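Local coordinates for phosphoribosylamine--glycine ligase (Thermotoga maritima, PDB 1VKZ), which catalyses the ATP-dependent joining of glycine to 5-phospho-beta-D-ribosylamine, giving glycinamide ribonucleotide in de novo purine biosynthesis, at residues A[125-129]-A[130-134]; A[368-372]-A[373-377]; A[246-249]-A[250-254]. All coordinates share one frame; numbering follows the deposited sequence.

In the fold
The three contacts lie far apart and none touches another. Contacts 1 and 3 both fall in the ATP-grasp region, with centres about 31 Å apart: contact 1 is a strand-to-helix turn and contact 3 a helix lying on a sheet. Contact 2 is a turn in the C domain, about 40 Å from contact 1 and 37 Å from contact 3, centre to centre, and it lies across the chain's centre from contact 3. The predicted metal ligand N287 gives a common landmark: its side chain is about 11 Å from that of R374 in contact 2 and about 10 Å from that of F252 in contact 3. Contact 1 instead borders I175, within the predicted ATP-binding span.

Contact 1: residues A[125-129]-A[130-134]; sequences EVAET and PEELR
T129 and E132 hold the start of helix 130-137 from two directions, their side chains crossing at about a right angle. T129 OG1 accepts from E132 N at 3.3 Å, a nearly straight bond that satisfies an amide in the first turn. The hydroxyl reaches it because OG1 sits between the backbone N and the carbonyl carbon (chi1 81°). The carbonyl of the same threonine is used as well: T129 O takes L133 N at 3.0 Å, in the carbonyl plane. P130, having no N-H, brings no donor to this first turn. E132 answers backward, its extended chain placing OE1 2.5 Å from E128 N; the amide comes from above the carboxylate plane, and so short a length is doubtful as an exact value. On the strand side of the turn, A127 CB meets L133 CB at 4.0 Å, and both side chains also rest on I188 of strand 186-190. This is an N-cap joining strand 124-127 to the helix. It resembles a capping box, except that the glutamate's return bond goes to the amide one residue before the cap.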
ATOM      1  N   GLU A 125     -20.223  11.574   8.557  1.00 43.03           N
ATOM      2  CA  GLU A 125     -21.518  10.908   8.723  1.00 43.42           C
ATOM      3  C   GLU A 125     -21.534   9.680   7.832  1.00 44.12           C
ATOM      4  O   GLU A 125     -20.692   9.542   6.946  1.00 44.29           O
ATOM      5  CB  GLU A 125     -22.668  11.823   8.301  1.00 45.15           C
ATOM      6  CG  GLU A 125     -22.809  13.141   9.063  1.00 49.50           C
ATOM      7  CD  GLU A 125     -23.401  12.985  10.459  1.00 55.72           C
ATOM      8  OE1 GLU A 125     -23.582  11.842  10.941  1.00 54.66           O
ATOM      9  OE2 GLU A 125     -23.693  14.032  11.077  1.00 63.51           O
ATOM     10  N   VAL A 126     -22.505   8.804   8.051  1.00 44.89           N
ATOM     11  CA  VAL A 126     -22.699   7.629   7.207  1.00 44.46           C
ATOM     12  C   VAL A 126     -23.994   7.730   6.411  1.00 45.61           C
ATOM     13  O   VAL A 126     -25.081   7.874   6.976  1.00 45.09           O
ATOM     14  CB  VAL A 126     -22.744   6.334   8.040  1.00 44.49           C
ATOM     15  CG1 VAL A 126     -22.947   5.106   7.126  1.00 41.53           C
ATOM     16  CG2 VAL A 126     -21.457   6.197   8.880  1.00 45.93           C
ATOM     17  N   ALA A 127     -23.874   7.651   5.092  1.00 47.09           N
ATOM     18  CA  ALA A 127     -25.047   7.602   4.220  1.00 47.24           C
ATOM     19  C   ALA A 127     -25.172   6.205   3.607  1.00 47.34           C
ATOM     20  O   ALA A 127     -24.303   5.768   2.830  1.00 45.34           O
ATOM     21  CB  ALA A 127     -24.961   8.679   3.131  1.00 48.79           C
ATOM     22  N   GLU A 128     -26.246   5.520   3.998  1.00 47.97           N
ATOM     23  CA  GLU A 128     -26.555   4.181   3.547  1.00 50.41           C
ATOM     24  C   GLU A 128     -27.434   4.184   2.295  1.00 49.63           C
ATOM     25  O   GLU A 128     -27.472   3.185   1.579  1.00 48.67           O
ATOM     26  CB  GLU A 128     -27.225   3.380   4.680  1.00 52.18           C
ATOM     27  CG  GLU A 128     -26.254   2.430   5.376  1.00 57.52           C
ATOM     28  CD  GLU A 128     -26.623   2.074   6.811  1.00 59.88           C
ATOM     29  OE1 GLU A 128     -27.809   1.718   7.071  1.00 68.90           O
ATOM     30  OE2 GLU A 128     -25.699   2.126   7.676  1.00 72.90           O
ATOM     31  N   THR A 129     -28.140   5.293   2.048  1.00 50.25           N
ATOM     32  CA  THR A 129     -28.906   5.496   0.809  1.00 49.61           C
ATOM     33  C   THR A 129     -28.615   6.889   0.232  1.00 49.61           C
ATOM     34  O   THR A 129     -28.132   7.771   0.952  1.00 48.61           O
ATOM     35  CB  THR A 129     -30.435   5.349   1.027  1.00 49.49           C
ATOM     36  OG1 THR A 129     -30.980   6.567   1.558  1.00 50.14           O
ATOM     37  CG2 THR A 129     -30.765   4.281   2.062  1.00 48.33           C
ATOM     38  N   PRO A 130     -28.888   7.075  -1.065  1.00 50.30           N
ATOM     39  CA  PRO A 130     -28.823   8.387  -1.709  1.00 50.63           C
ATOM     40  C   PRO A 130     -29.654   9.476  -1.033  1.00 51.37           C
ATOM     41  O   PRO A 130     -29.265  10.647  -1.041  1.00 51.44           O
ATOM     42  CB  PRO A 130     -29.385   8.112  -3.102  1.00 50.82           C
ATOM     43  CG  PRO A 130     -29.003   6.723  -3.356  1.00 51.80           C
ATOM     44  CD  PRO A 130     -29.202   6.018  -2.045  1.00 51.53           C
ATOM     45  N   GLU A 131     -30.803   9.091  -0.487  1.00 52.04           N
ATOM     46  CA  GLU A 131     -31.628  10.000   0.312  1.00 51.80           C
ATOM     47  C   GLU A 131     -30.826  10.561   1.503  1.00 50.64           C
ATOM     48  O   GLU A 131     -30.823  11.774   1.748  1.00 49.48           O
ATOM     49  CB  GLU A 131     -32.872   9.256   0.809  1.00 51.32           C
ATOM     50  CG  GLU A 131     -33.910  10.134   1.496  1.00 54.18           C
ATOM     51  CD  GLU A 131     -34.728   9.370   2.526  1.00 53.64           C
ATOM     52  OE1 GLU A 131     -34.108   8.696   3.387  1.00 56.64           O
ATOM     53  OE2 GLU A 131     -35.983   9.458   2.478  1.00 48.14           O
ATOM     54  N   GLU A 132     -30.153   9.676   2.229  1.00 49.14           N
ATOM     55  CA  GLU A 132     -29.357  10.078   3.380  1.00 50.01           C
ATOM     56  C   GLU A 132     -28.191  10.965   2.927  1.00 49.33           C
ATOM     57  O   GLU A 132     -27.834  11.929   3.614  1.00 50.51           O
ATOM     58  CB  GLU A 132     -28.835   8.845   4.127  1.00 49.68           C
ATOM     59  CG  GLU A 132     -29.921   7.990   4.757  1.00 50.81           C
ATOM     60  CD  GLU A 132     -29.390   6.702   5.369  1.00 53.78           C
ATOM     61  OE1 GLU A 132     -28.155   6.494   5.377  1.00 58.33           O
ATOM     62  OE2 GLU A 132     -30.213   5.889   5.845  1.00 61.45           O
ATOM     63  N   LEU A 133     -27.611  10.632   1.769  1.00 46.61           N
ATOM     64  CA  LEU A 133     -26.544  11.425   1.175  1.00 44.84           C
ATOM     65  C   LEU A 133     -26.989  12.873   0.934  1.00 46.19           C
ATOM     66  O   LEU A 133     -26.224  13.799   1.188  1.00 46.29           O
ATOM     67  CB  LEU A 133     -26.088  10.780  -0.133  1.00 43.90           C
ATOM     68  CG  LEU A 133     -24.918  11.439  -0.876  1.00 44.19           C
ATOM     69  CD1 LEU A 133     -23.742  11.706   0.033  1.00 43.71           C
ATOM     70  CD2 LEU A 133     -24.482  10.549  -2.020  1.00 44.44           C
ATOM     71  N   ARG A 134     -28.224  13.061   0.458  1.00 46.90           N
ATOM     72  CA  ARG A 134     -28.794  14.408   0.248  1.00 48.29           C
ATOM     73  C   ARG A 134     -28.960  15.181   1.559  1.00 49.04           C
ATOM     74  O   ARG A 134     -28.611  16.360   1.642  1.00 49.06           O
ATOM     75  CB  ARG A 134     -30.166  14.338  -0.439  1.00 47.99           C
ATOM     76  CG  ARG A 134     -30.156  13.960  -1.916  1.00 50.99           C
ATOM     77  CD  ARG A 134     -31.575  13.805  -2.528  1.00 49.93           C
ATOM     78  NE  ARG A 134     -32.161  12.476  -2.272  1.00 51.15           N
ATOM     79  CZ  ARG A 134     -33.475  12.201  -2.227  1.00 51.61           C
ATOM     80  NH1 ARG A 134     -34.397  13.149  -2.418  1.00 51.21           N
ATOM     81  NH2 ARG A 134     -33.878  10.957  -1.984  1.00 48.73           N
TER

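Contact 2: residues A[368-372]-A[373-377]; sequences LVTNG and GRVLH
A short turn in the C domain, 371-373, whose flanking residues T370 and V375 touch, carries the chain between strands 367-370 and 374-382, which flank strand 356-364 in a six-stranded antiparallel sheet. The two strands are not paired with each other, and across the turn they meet through side-chain packing. The methyl of T370 lies against both branches of V375, with T370 CG2 to V375 CG1 at 3.6 Å and to V375 CG2 at 3.8 Å; the two side chains cross obliquely. The threonine presents its methyl here because CG2 is anti to the carbonyl carbon, while OG1 turns elsewhere and is hydrogen-bonded with K346 N. The course of the turn depends on G372, whose backbone angles (phi 156°, psi 166°) would press a beta-carbon against the carbonyl oxygen of N371, a conformation that only a residue without a side chain takes up easily. G373 follows in a compact conformation, and the chain then enters the new strand. The R374 guanidinium is hydrogen-bonded outside the turn, NH1 to G231 O and D292 O. V375 and L376 together face L333 of strand 327-334, a classic beta bulge right at the start of strand 374-382. V375 also reaches back to the glycine corner, its CG2 standing 3.9 Å from G372 O.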
ATOM      1  N   LEU A 368      10.417 -11.679 -22.195  1.00 45.01           N
ATOM      2  CA  LEU A 368       9.793 -10.946 -21.148  1.00 44.52           C
ATOM      3  C   LEU A 368       8.803  -9.985 -21.835  1.00 41.78           C
ATOM      4  O   LEU A 368       9.157  -9.320 -22.810  1.00 36.49           O
ATOM      5  CB  LEU A 368      10.886 -10.230 -20.351  1.00 44.02           C
ATOM      6  CG  LEU A 368      10.549  -9.674 -18.974  1.00 50.73           C
ATOM      7  CD1 LEU A 368       9.728 -10.663 -18.129  1.00 57.49           C
ATOM      8  CD2 LEU A 368      11.855  -9.286 -18.307  1.00 47.22           C
ATOM      9  N   VAL A 369       7.559  -9.966 -21.339  1.00 42.12           N
ATOM     10  CA  VAL A 369       6.486  -9.129 -21.889  1.00 42.32           C
ATOM     11  C   VAL A 369       5.701  -8.414 -20.782  1.00 43.90           C
ATOM     12  O   VAL A 369       5.642  -8.906 -19.644  1.00 47.64           O
ATOM     13  CB  VAL A 369       5.514  -9.958 -22.777  1.00 41.42           C
ATOM     14  CG1 VAL A 369       6.299 -10.827 -23.773  1.00 40.94           C
ATOM     15  CG2 VAL A 369       4.611 -10.822 -21.951  1.00 43.91           C
ATOM     16  N   THR A 370       5.123  -7.243 -21.078  1.00 42.27           N
ATOM     17  CA  THR A 370       4.321  -6.536 -20.064  1.00 40.67           C
ATOM     18  C   THR A 370       3.051  -7.305 -19.815  1.00 39.38           C
ATOM     19  O   THR A 370       2.520  -7.920 -20.725  1.00 39.60           O
ATOM     20  CB  THR A 370       3.951  -5.084 -20.477  1.00 39.67           C
ATOM     21  OG1 THR A 370       3.282  -5.083 -21.737  1.00 41.33           O
ATOM     22  CG2 THR A 370       5.175  -4.215 -20.681  1.00 41.29           C
ATOM     23  N   ASN A 371       2.551  -7.231 -18.581  1.00 41.04           N
ATOM     24  CA  ASN A 371       1.381  -7.992 -18.167  1.00 42.71           C
ATOM     25  C   ASN A 371       0.818  -7.403 -16.887  1.00 44.91           C
ATOM     26  O   ASN A 371       0.727  -8.065 -15.864  1.00 50.18           O
ATOM     27  CB  ASN A 371       1.753  -9.468 -17.973  1.00 42.63           C
ATOM     28  CG  ASN A 371       0.537 -10.370 -17.790  1.00 43.21           C
ATOM     29  OD1 ASN A 371      -0.296 -10.494 -18.686  1.00 46.06           O
ATOM     30  ND2 ASN A 371       0.452 -11.027 -16.634  1.00 46.50           N
ATOM     31  N   GLY A 372       0.446  -6.139 -16.944  1.00 45.14           N
ATOM     32  CA  GLY A 372      -0.115  -5.445 -15.789  1.00 42.81           C
ATOM     33  C   GLY A 372       0.108  -3.964 -15.955  1.00 42.22           C
ATOM     34  O   GLY A 372       0.920  -3.520 -16.792  1.00 40.74           O
ATOM     35  N   GLY A 373      -0.594  -3.184 -15.149  1.00 42.05           N
ATOM     36  CA  GLY A 373      -0.525  -1.725 -15.261  1.00 42.26           C
ATOM     37  C   GLY A 373       0.849  -1.172 -14.988  1.00 41.82           C
ATOM     38  O   GLY A 373       1.391  -0.411 -15.776  1.00 42.07           O
ATOM     39  N   ARG A 374       1.380  -1.538 -13.834  1.00 42.90           N
ATOM     40  CA  ARG A 374       2.722  -1.197 -13.431  1.00 43.43           C
ATOM     41  C   ARG A 374       3.605  -2.394 -13.739  1.00 42.50           C
ATOM     42  O   ARG A 374       3.364  -3.527 -13.262  1.00 40.63           O
ATOM     43  CB  ARG A 374       2.751  -0.829 -11.950  1.00 39.08           C
ATOM     44  CG  ARG A 374       1.786   0.321 -11.676  1.00 50.72           C
ATOM     45  CD  ARG A 374       1.903   0.991 -10.312  1.00 47.19           C
ATOM     46  NE  ARG A 374       1.377   0.161  -9.226  1.00 52.87           N
ATOM     47  CZ  ARG A 374       1.493   0.459  -7.941  1.00 47.85           C
ATOM     48  NH1 ARG A 374       2.110   1.561  -7.564  1.00 51.52           N
ATOM     49  NH2 ARG A 374       1.000  -0.351  -7.039  1.00 51.99           N
ATOM     50  N   VAL A 375       4.642  -2.127 -14.534  1.00 42.84           N
ATOM     51  CA  VAL A 375       5.471  -3.171 -15.116  1.00 41.87           C
ATOM     52  C   VAL A 375       6.678  -3.374 -14.222  1.00 41.38           C
ATOM     53  O   VAL A 375       6.874  -4.458 -13.628  1.00 40.75           O
ATOM     54  CB  VAL A 375       5.860  -2.802 -16.581  1.00 40.06           C
ATOM     55  CG1 VAL A 375       6.556  -3.964 -17.321  1.00 42.12           C
ATOM     56  CG2 VAL A 375       4.628  -2.410 -17.328  1.00 40.50           C
ATOM     57  N   LEU A 376       7.466  -2.321 -14.102  1.00 41.22           N
ATOM     58  CA  LEU A 376       8.728  -2.388 -13.374  1.00 44.48           C
ATOM     59  C   LEU A 376       8.892  -1.251 -12.382  1.00 44.58           C
ATOM     60  O   LEU A 376       8.439  -0.130 -12.606  1.00 45.30           O
ATOM     61  CB  LEU A 376       9.927  -2.324 -14.341  1.00 44.51           C
ATOM     62  CG  LEU A 376       9.942  -3.412 -15.402  1.00 50.69           C
ATOM     63  CD1 LEU A 376      10.694  -2.985 -16.638  1.00 53.50           C
ATOM     64  CD2 LEU A 376      10.537  -4.692 -14.848  1.00 51.91           C
ATOM     65  N   HIS A 377       9.650  -1.553 -11.335  1.00 45.02           N
ATOM     66  CA  HIS A 377      10.139  -0.579 -10.415  1.00 43.67           C
ATOM     67  C   HIS A 377      11.640  -0.484 -10.615  1.00 42.91           C
ATOM     68  O   HIS A 377      12.354  -1.434 -10.363  1.00 42.23           O
ATOM     69  CB  HIS A 377       9.747  -1.021  -9.030  1.00 41.43           C
ATOM     70  CG  HIS A 377       8.275  -1.211  -8.897  1.00 47.10           C
ATOM     71  ND1 HIS A 377       7.477  -0.341  -8.188  1.00 44.99           N
ATOM     72  CD2 HIS A 377       7.443  -2.124  -9.450  1.00 50.11           C
ATOM     73  CE1 HIS A 377       6.220  -0.734  -8.278  1.00 53.69           C
ATOM     74  NE2 HIS A 377       6.172  -1.818  -9.033  1.00 52.69           N
TER

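Contact 3: residues A[246-249]-A[250-254]; sequences KKIE and ELFDK
I248 and F252, one turn apart on helix 242-261, lie side by side and point the same way into the sheet that the helix covers. This is a four-stranded antiparallel sheet of the ATP-grasp region, and the helix's two sides differ sharply. On the packed side, I248 CG2 meets F252 CE2 at 3.9 Å, the branched methyl being anti to the isoleucine's backbone N and so directed along the helix to the ring. F252 CG is anti to its own carbonyl carbon (chi1 -84°), which swings the ring back over the preceding turn: CD2 comes to 3.3 Å from I248 O, and E249 CA sits at the ring edge, near its plane. Beyond the helix, I248 and F252 both touch I210 and A199, and the phenylalanine ring meets that of F208 with the planes about 30° apart. L251 completes this face, resting on L274, P281 and I283. Replacing F252 by an alanine would probably leave the I248 methyl and the F208 ring without their neighbour and open a gap between helix and sheet. The other side is looser and turned to solvent. K246, E250 and D253 are exposed there, and K254 NZ makes a long salt bridge to E250 OE2, at 3.8 Å. K247, at the border, reaches over to a hydrogen bond with G279 O. Regular helical bonds link successive turns: F252 N gives to I248 O at 3.2 Å, and L251 N to K247 O. On the solvent side too the helical bonds persist, D253 N giving to E249 O at 2.9 Å.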
ATOM      1  N   LYS A 246       5.913  11.564  17.407  1.00 43.72           N
ATOM      2  CA  LYS A 246       5.315  11.135  18.678  1.00 46.71           C
ATOM      3  C   LYS A 246       3.779  11.058  18.619  1.00 44.69           C
ATOM      4  O   LYS A 246       3.170  10.144  19.174  1.00 44.32           O
ATOM      5  CB  LYS A 246       5.788  12.010  19.847  1.00 48.72           C
ATOM      6  CG  LYS A 246       5.354  11.448  21.203  1.00 54.80           C
ATOM      7  CD  LYS A 246       6.413  11.590  22.298  1.00 58.53           C
ATOM      8  CE  LYS A 246       7.233  10.304  22.473  1.00 60.62           C
ATOM      9  NZ  LYS A 246       8.239  10.462  23.575  1.00 57.90           N
ATOM     10  N   LYS A 247       3.166  12.012  17.929  1.00 45.82           N
ATOM     11  CA  LYS A 247       1.715  11.983  17.698  1.00 45.31           C
ATOM     12  C   LYS A 247       1.302  10.820  16.818  1.00 43.77           C
ATOM     13  O   LYS A 247       0.239  10.245  17.026  1.00 44.89           O
ATOM     14  CB  LYS A 247       1.254  13.302  17.066  1.00 45.84           C
ATOM     15  CG  LYS A 247       1.416  14.495  17.993  1.00 42.05           C
ATOM     16  CD  LYS A 247       1.004  15.788  17.310  1.00 45.22           C
ATOM     17  CE  LYS A 247       1.475  16.993  18.090  1.00 36.37           C
ATOM     18  NZ  LYS A 247       0.959  18.261  17.486  1.00 41.85           N
ATOM     19  N   ILE A 248       2.149  10.489  15.837  1.00 44.28           N
ATOM     20  CA  ILE A 248       1.933   9.350  14.947  1.00 44.04           C
ATOM     21  C   ILE A 248       2.002   8.057  15.713  1.00 45.73           C
ATOM     22  O   ILE A 248       1.209   7.141  15.465  1.00 46.36           O
ATOM     23  CB  ILE A 248       2.942   9.349  13.758  1.00 42.79           C
ATOM     24  CG1 ILE A 248       2.506  10.393  12.716  1.00 45.60           C
ATOM     25  CG2 ILE A 248       2.974   8.000  13.072  1.00 42.59           C
ATOM     26  CD1 ILE A 248       3.460  10.570  11.516  1.00 46.69           C
ATOM     27  N   GLU A 249       2.966   7.984  16.630  1.00 47.52           N
ATOM     28  CA  GLU A 249       3.121   6.843  17.531  1.00 48.07           C
ATOM     29  C   GLU A 249       1.883   6.634  18.383  1.00 46.82           C
ATOM     30  O   GLU A 249       1.461   5.512  18.615  1.00 45.62           O
ATOM     31  CB  GLU A 249       4.295   7.077  18.474  1.00 49.82           C
ATOM     32  CG  GLU A 249       5.671   6.945  17.841  1.00 55.37           C
ATOM     33  CD  GLU A 249       6.796   7.099  18.863  1.00 52.50           C
ATOM     34  OE1 GLU A 249       6.774   8.078  19.645  1.00 60.71           O
ATOM     35  OE2 GLU A 249       7.721   6.248  18.881  1.00 67.96           O
ATOM     36  N   GLU A 250       1.322   7.743  18.849  1.00 46.92           N
ATOM     37  CA  GLU A 250       0.143   7.737  19.699  1.00 48.09           C
ATOM     38  C   GLU A 250      -1.070   7.243  18.933  1.00 46.10           C
ATOM     39  O   GLU A 250      -1.917   6.570  19.505  1.00 44.42           O
ATOM     40  CB  GLU A 250      -0.089   9.142  20.263  1.00 47.97           C
ATOM     41  CG  GLU A 250      -1.246   9.268  21.238  1.00 52.52           C
ATOM     42  CD  GLU A 250      -1.281  10.627  21.942  1.00 56.23           C
ATOM     43  OE1 GLU A 250      -0.202  11.107  22.406  1.00 62.15           O
ATOM     44  OE2 GLU A 250      -2.392  11.210  22.048  1.00 68.35           O
ATOM     45  N   LEU A 251      -1.148   7.565  17.638  1.00 45.63           N
ATOM     46  CA  LEU A 251      -2.197   7.008  16.761  1.00 44.07           C
ATOM     47  C   LEU A 251      -2.094   5.496  16.647  1.00 45.23           C
ATOM     48  O   LEU A 251      -3.121   4.793  16.681  1.00 45.63           O
ATOM     49  CB  LEU A 251      -2.147   7.643  15.365  1.00 43.44           C
ATOM     50  CG  LEU A 251      -2.681   9.072  15.262  1.00 49.29           C
ATOM     51  CD1 LEU A 251      -2.488   9.651  13.833  1.00 47.94           C
ATOM     52  CD2 LEU A 251      -4.143   9.151  15.721  1.00 42.82           C
ATOM     53  N   PHE A 252      -0.869   4.998  16.490  1.00 46.80           N
ATOM     54  CA  PHE A 252      -0.615   3.553  16.478  1.00 44.93           C
ATOM     55  C   PHE A 252      -1.003   2.877  17.791  1.00 45.61           C
ATOM     56  O   PHE A 252      -1.677   1.832  17.780  1.00 46.07           O
ATOM     57  CB  PHE A 252       0.847   3.282  16.172  1.00 44.86           C
ATOM     58  CG  PHE A 252       1.162   3.267  14.723  1.00 41.03           C
ATOM     59  CD1 PHE A 252       0.634   2.293  13.906  1.00 48.43           C
ATOM     60  CD2 PHE A 252       2.001   4.218  14.172  1.00 45.53           C
ATOM     61  CE1 PHE A 252       0.930   2.285  12.559  1.00 45.44           C
ATOM     62  CE2 PHE A 252       2.308   4.204  12.837  1.00 46.24           C
ATOM     63  CZ  PHE A 252       1.780   3.246  12.034  1.00 45.31           C
ATOM     64  N   ASP A 253      -0.601   3.482  18.909  1.00 45.43           N
ATOM     65  CA  ASP A 253      -0.941   2.937  20.212  1.00 48.75           C
ATOM     66  C   ASP A 253      -2.448   2.847  20.424  1.00 47.81           C
ATOM     67  O   ASP A 253      -2.931   1.822  20.921  1.00 48.16           O
ATOM     68  CB  ASP A 253      -0.299   3.735  21.357  1.00 51.60           C
ATOM     69  CG  ASP A 253       0.993   3.097  21.870  1.00 63.37           C
ATOM     70  OD1 ASP A 253       1.144   1.842  21.745  1.00 65.53           O
ATOM     71  OD2 ASP A 253       1.900   3.784  22.427  1.00 73.84           O
ATOM     72  N   LYS A 254      -3.186   3.904  20.080  1.00 44.69           N
ATOM     73  CA  LYS A 254      -4.614   3.948  20.391  1.00 43.94           C
ATOM     74  C   LYS A 254      -5.368   2.999  19.482  1.00 42.70           C
ATOM     75  O   LYS A 254      -6.332   2.376  19.899  1.00 44.14           O
ATOM     76  CB  LYS A 254      -5.177   5.359  20.307  1.00 45.68           C
ATOM     77  CG  LYS A 254      -5.166   6.191  21.608  1.00 46.05           C
ATOM     78  CD  LYS A 254      -5.807   7.570  21.322  1.00 47.96           C
ATOM     79  CE  LYS A 254      -6.356   8.288  22.566  1.00 56.08           C
ATOM     80  NZ  LYS A 254      -5.317   9.083  23.321  1.00 65.62           N
TER